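Local coordinates for protein 5-oxopent-3-ene-1,2,5-tricarboxylate decarboxylase (Exiguobacterium antarcticum B7, PDB 6IYM) that belongs to the fumarylacetoacetate hydrolase family and binds a magnesium ion through three acidic side chains, at residues D122-L127 against D155-D160; G181-T186 against E266-L271. One frame throughout, in Å; residues are numbered along the deposited sequence.

Contact 1: residues D122-L127 against D155-D160; sequences DYEGEL and DVTARD. With MG (magnesium ion), chain C.
D122 and T157 form an antiparallel hydrogen-bonded pair, D122 N to T157 O at 2.7 Å and T157 N to D122 O at 3.0 Å, and a third backbone bond runs from D155 N to E124 O. The chains run in roughly opposite directions and bring three carboxylates together from both segments. Magnesium is bound by E124 OE2 and E126 OE2, each at 2.0 Å, and by D155 OD2 at 2.1 Å. E124 and D155 run alongside each other toward the metal, their carboxylate planes turned 82° apart; their oxygens OE2 and OD2 approach to 3.0 Å, a closeness the shared magnesium probably makes tolerable. The other oxygen of each carboxylate is held too: E124 OE1 by R159, E126 OE1 by the backbone N of G240 and D155 OD1 by a salt bridge to K99. The R159 chain, bent at chi2 (-65°), turns the rim of its guanidinium to D122 OD2 and E124 OE1. NH2 reaches E124 OE1 at 2.8 Å, on the anti side of that carboxylate, while NE and NH2 grip the single oxygen D122 OD2 side-on. NE, at 2.9 Å, comes to OD2 on the anti side, but NH2 comes from above the carboxylate plane, the D122 carboxylate and R159 guanidinium planes being 71° apart. T157 CB lies over the centre of one guanidinium face. D122 OD2 also accepts from H247 N, and OD1 takes the backbone N-H of Y123. R159, holding OE1 while magnesium holds OE2, thus helps set the rotation of the E124 carboxylate from the second shell, and its positive charge probably offsets part of the negative charge gathered here. This Glu-Glu-Asp triad round a divalent cation is the metal site characteristic of the fumarylacetoacetate hydrolase family.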
loop_
_atom_site.group_PDB
_atom_site.type_symbol
_atom_site.label_atom_id
_atom_site.label_comp_id
_atom_site.label_asym_id
_atom_site.label_seq_id
_atom_site.Cartn_x
_atom_site.Cartn_y
_atom_site.Cartn_z
ATOM N N ASP A 122 6.269 19.844 2.080
ATOM C CA ASP A 122 7.594 19.809 1.410
ATOM C C ASP A 122 7.497 18.970 0.149
ATOM O O ASP A 122 6.539 18.169 0.071
ATOM C CB ASP A 122 8.680 19.280 2.353
ATOM C CG ASP A 122 10.096 19.752 2.050
ATOM O OD1 ASP A 122 10.282 20.476 1.046
ATOM O OD2 ASP A 122 11.025 19.316 2.773
ATOM N N TYR A 123 8.455 19.183 -0.774
ATOM C CA TYR A 123 8.621 18.477 -2.061
ATOM C C TYR A 123 9.748 17.429 -1.937
ATOM O O TYR A 123 10.663 17.531 -1.073
ATOM C CB TYR A 123 8.929 19.464 -3.193
ATOM C CG TYR A 123 10.095 20.371 -2.882
ATOM C CD1 TYR A 123 11.394 20.011 -3.172
ATOM C CD2 TYR A 123 9.901 21.556 -2.193
ATOM C CE1 TYR A 123 12.463 20.829 -2.838
ATOM C CE2 TYR A 123 10.958 22.380 -1.839
ATOM C CZ TYR A 123 12.249 22.007 -2.149
ATOM O OH TYR A 123 13.292 22.806 -1.759
ATOM N N GLU A 124 9.735 16.454 -2.840
ATOM C CA GLU A 124 10.874 15.514 -3.077
ATOM C C GLU A 124 10.751 14.993 -4.508
ATOM O O GLU A 124 9.829 14.214 -4.771
ATOM C CB GLU A 124 10.866 14.309 -2.128
ATOM C CG GLU A 124 11.164 14.627 -0.673
ATOM C CD GLU A 124 11.423 13.432 0.251
ATOM O OE1 GLU A 124 11.721 13.678 1.424
ATOM O OE2 GLU A 124 11.264 12.267 -0.185
ATOM N N GLY A 125 11.640 15.426 -5.395
ATOM C CA GLY A 125 11.653 14.966 -6.794
ATOM C C GLY A 125 12.346 13.639 -6.895
ATOM O O GLY A 125 13.400 13.483 -6.231
ATOM N N GLU A 126 11.779 12.681 -7.628
ATOM C CA GLU A 126 12.281 11.267 -7.561
ATOM C C GLU A 126 12.118 10.512 -8.888
ATOM O O GLU A 126 11.087 10.696 -9.595
ATOM C CB GLU A 126 11.572 10.523 -6.433
ATOM C CG GLU A 126 11.768 11.127 -5.051
ATOM C CD GLU A 126 11.497 10.220 -3.838
ATOM O OE1 GLU A 126 11.364 8.976 -4.026
ATOM O OE2 GLU A 126 11.491 10.753 -2.685
ATOM N N LEU A 127 13.105 9.674 -9.208
ATOM C CA LEU A 127 13.021 8.687 -10.308
ATOM C C LEU A 127 12.163 7.519 -9.828
ATOM O O LEU A 127 12.444 6.984 -8.748
ATOM C CB LEU A 127 14.426 8.207 -10.667
ATOM C CG LEU A 127 14.495 7.060 -11.672
ATOM C CD1 LEU A 127 13.908 7.475 -13.003
ATOM C CD2 LEU A 127 15.940 6.594 -11.838
ATOM N N ASP A 155 7.341 12.997 -4.176
ATOM C CA ASP A 155 6.998 12.393 -2.864
ATOM C C ASP A 155 6.656 13.561 -1.957
ATOM O O ASP A 155 7.458 13.883 -1.077
ATOM C CB ASP A 155 8.134 11.485 -2.350
ATOM C CG ASP A 155 7.974 10.906 -0.940
ATOM O OD1 ASP A 155 6.871 10.990 -0.375
ATOM O OD2 ASP A 155 8.986 10.379 -0.386
ATOM N N VAL A 156 5.520 14.198 -2.187
ATOM C CA VAL A 156 5.074 15.358 -1.360
ATOM C C VAL A 156 4.888 14.839 0.078
ATOM O O VAL A 156 4.383 13.710 0.244
ATOM C CB VAL A 156 3.795 16.023 -1.912
ATOM C CG1 VAL A 156 3.304 17.132 -0.986
ATOM C CG2 VAL A 156 3.960 16.538 -3.327
ATOM N N THR A 157 5.309 15.623 1.075
ATOM C CA THR A 157 5.479 15.197 2.476
ATOM C C THR A 157 5.069 16.324 3.436
ATOM O O THR A 157 5.485 17.476 3.220
ATOM C CB THR A 157 6.940 14.818 2.750
ATOM O OG1 THR A 157 7.422 13.815 1.858
ATOM C CG2 THR A 157 7.147 14.364 4.180
ATOM N N ALA A 158 4.330 15.976 4.495
ATOM C CA ALA A 158 4.043 16.838 5.657
ATOM C C ALA A 158 5.084 16.508 6.720
ATOM O O ALA A 158 4.921 15.507 7.417
ATOM C CB ALA A 158 2.637 16.584 6.161
ATOM N N ARG A 159 6.126 17.317 6.834
ATOM C CA ARG A 159 7.278 17.054 7.742
ATOM C C ARG A 159 6.808 16.947 9.207
ATOM O O ARG A 159 7.438 16.167 9.970
ATOM C CB ARG A 159 8.340 18.138 7.557
ATOM C CG ARG A 159 8.900 18.219 6.146
ATOM C CD ARG A 159 9.652 16.961 5.779
ATOM N NE ARG A 159 10.213 17.021 4.436
ATOM C CZ ARG A 159 10.788 15.995 3.795
ATOM N NH1 ARG A 159 10.880 14.810 4.376
ATOM N NH2 ARG A 159 11.271 16.160 2.573
ATOM N N ASP A 160 5.733 17.639 9.587
ATOM C CA ASP A 160 5.218 17.651 10.984
ATOM C C ASP A 160 4.407 16.357 11.224
ATOM O O ASP A 160 4.556 15.757 12.305
ATOM C CB ASP A 160 4.495 18.976 11.304
ATOM C CG ASP A 160 3.534 19.452 10.231
ATOM O OD1 ASP A 160 3.339 18.710 9.223
ATOM O OD2 ASP A 160 2.938 20.526 10.420
HETATM MG MG MG C . 11.040 10.362 -0.800
#

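Contact 2: residues G181-T186 against E266-L271; sequences GPVIVT and EGIGHL
Apolar packing without a hydrogen bond joins G181-T186 to E266-L271, two segments whose strands belong to different sheets of the fold. I268 is the central side chain, lodged against both valines of the partner. Its CD1 meets V185 CG2 at 4.0 Å, the two side chains crossing at about a right angle. The other branch, CG2, anti to the backbone N, lies 4.1 Å from V183 CG2, the I268 and V183 side chains running antiparallel past one another. The valines also press on backbone: V185 CG1 is 3.3 Å from G267 O, and V183 CG2 is 3.5 Å from I268 O. At the far end P182, preceded by a cis peptide, puts CG against H270 O at 3.4 Å, and L271 rests both its methyls on G181, CD1 coming within 3.6 Å of G181 N. G181 and G269 adopt backbone angles that call for glycine, and I268 and G269 form a classic beta bulge opposite I265. I152 of strand 147-158 touches P182, I268 and L271 alike, F190 covers V185 and I268, and strand 4-10 borders the valines, while I184 turns away to L36 and I40 of helix 36-41.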
loop_
_atom_site.group_PDB
_atom_site.type_symbol
_atom_site.label_atom_id
_atom_site.label_comp_id
_atom_site.label_asym_id
_atom_site.label_seq_id
_atom_site.Cartn_x
_atom_site.Cartn_y
_atom_site.Cartn_z
ATOM N N GLY A 181 4.063 11.116 -13.223
ATOM C CA GLY A 181 4.038 11.238 -14.689
ATOM C C GLY A 181 5.278 11.952 -15.186
ATOM O O GLY A 181 6.271 11.987 -14.448
ATOM N N PRO A 182 5.242 12.592 -16.379
ATOM C CA PRO A 182 4.067 12.614 -17.257
ATOM C C PRO A 182 3.930 11.402 -18.188
ATOM O O PRO A 182 2.915 11.220 -18.791
ATOM C CB PRO A 182 4.297 13.806 -18.182
ATOM C CG PRO A 182 5.818 13.956 -18.232
ATOM C CD PRO A 182 6.342 13.415 -16.915
ATOM N N VAL A 183 5.011 10.667 -18.340
ATOM C CA VAL A 183 5.147 9.579 -19.340
ATOM C C VAL A 183 6.004 8.509 -18.666
ATOM O O VAL A 183 6.660 8.810 -17.647
ATOM C CB VAL A 183 5.779 10.087 -20.657
ATOM C CG1 VAL A 183 5.152 11.376 -21.151
ATOM C CG2 VAL A 183 7.281 10.285 -20.563
ATOM N N ILE A 184 6.012 7.314 -19.229
ATOM C CA ILE A 184 6.912 6.201 -18.824
ATOM C C ILE A 184 7.901 6.021 -19.981
ATOM O O ILE A 184 7.455 5.776 -21.102
ATOM C CB ILE A 184 6.058 4.955 -18.523
ATOM C CG1 ILE A 184 5.103 5.200 -17.350
ATOM C CG2 ILE A 184 6.924 3.729 -18.281
ATOM C CD1 ILE A 184 4.104 4.089 -17.139
ATOM N N VAL A 185 9.199 6.136 -19.736
ATOM C CA VAL A 185 10.202 5.800 -20.787
ATOM C C VAL A 185 10.549 4.325 -20.584
ATOM O O VAL A 185 10.760 3.943 -19.430
ATOM C CB VAL A 185 11.458 6.685 -20.731
ATOM C CG1 VAL A 185 11.093 8.146 -20.910
ATOM C CG2 VAL A 185 12.232 6.494 -19.433
ATOM N N THR A 186 10.603 3.557 -21.669
ATOM C CA THR A 186 10.779 2.077 -21.665
ATOM C C THR A 186 12.187 1.755 -21.179
ATOM O O THR A 186 13.103 2.601 -21.342
ATOM C CB THR A 186 10.471 1.476 -23.045
ATOM O OG1 THR A 186 11.285 2.134 -24.012
ATOM C CG2 THR A 186 9.027 1.641 -23.458
ATOM N N GLU A 266 16.047 14.122 -16.935
ATOM C CA GLU A 266 16.472 14.220 -18.346
ATOM C C GLU A 266 16.169 12.859 -18.977
ATOM O O GLU A 266 16.384 11.845 -18.321
ATOM C CB GLU A 266 17.910 14.757 -18.456
ATOM C CG GLU A 266 19.020 13.745 -18.292
ATOM C CD GLU A 266 20.402 14.336 -18.020
ATOM O OE1 GLU A 266 20.625 15.554 -18.281
ATOM O OE2 GLU A 266 21.263 13.579 -17.527
ATOM N N GLY A 267 15.549 12.875 -20.160
ATOM C CA GLY A 267 15.110 11.672 -20.889
ATOM C C GLY A 267 13.650 11.373 -20.649
ATOM O O GLY A 267 13.094 10.650 -21.456
ATOM N N ILE A 268 13.034 11.906 -19.578
ATOM C CA ILE A 268 11.607 11.617 -19.244
ATOM C C ILE A 268 10.743 12.864 -19.482
ATOM O O ILE A 268 9.728 12.798 -20.236
ATOM C CB ILE A 268 11.499 11.091 -17.808
ATOM C CG1 ILE A 268 12.571 10.033 -17.516
ATOM C CG2 ILE A 268 10.086 10.593 -17.545
ATOM C CD1 ILE A 268 12.242 9.119 -16.372
ATOM N N GLY A 269 11.078 13.965 -18.832
ATOM C CA GLY A 269 10.339 15.219 -19.030
ATOM C C GLY A 269 10.124 15.931 -17.710
ATOM O O GLY A 269 10.992 15.787 -16.772
ATOM N N HIS A 270 8.996 16.638 -17.639
ATOM C CA HIS A 270 8.622 17.585 -16.563
ATOM C C HIS A 270 7.326 17.116 -15.890
ATOM O O HIS A 270 6.382 16.841 -16.609
ATOM C CB HIS A 270 8.507 18.989 -17.174
ATOM C CG HIS A 270 9.838 19.545 -17.540
ATOM N ND1 HIS A 270 10.413 20.593 -16.851
ATOM C CD2 HIS A 270 10.717 19.183 -18.500
ATOM C CE1 HIS A 270 11.603 20.848 -17.360
ATOM N NE2 HIS A 270 11.814 19.986 -18.375
ATOM N N LEU A 271 7.299 17.090 -14.561
ATOM C CA LEU A 271 6.092 16.893 -13.732
ATOM C C LEU A 271 5.917 18.168 -12.917
ATOM O O LEU A 271 6.679 18.373 -11.956
ATOM C CB LEU A 271 6.293 15.651 -12.859
ATOM C CG LEU A 271 5.089 15.141 -12.069
ATOM C CD1 LEU A 271 3.915 14.754 -12.970
ATOM C CD2 LEU A 271 5.498 13.949 -11.234
#

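Overall arrangement
Contact 1 closes in the chain before contact 2 opens, and their centres lie 18 Å apart. Both draw on the same large mixed sheet, in which strands 147-158 and 178-186 are antiparallel neighbours; contact 2 adds strand 269-276 of the second, five-stranded sheet. The contacts meet directly where L127 CD1 packs on I268 CD1 at 4.1 Å, so the segment that supplies E124 and E126 also sends L127 against the apolar contact 2. Contact 1 holds the metal, whereas the side chain of L271 in contact 2 remains about 12 Å from it. The polar metal site thus gives way to hydrophobic packing within the same family region of the chain.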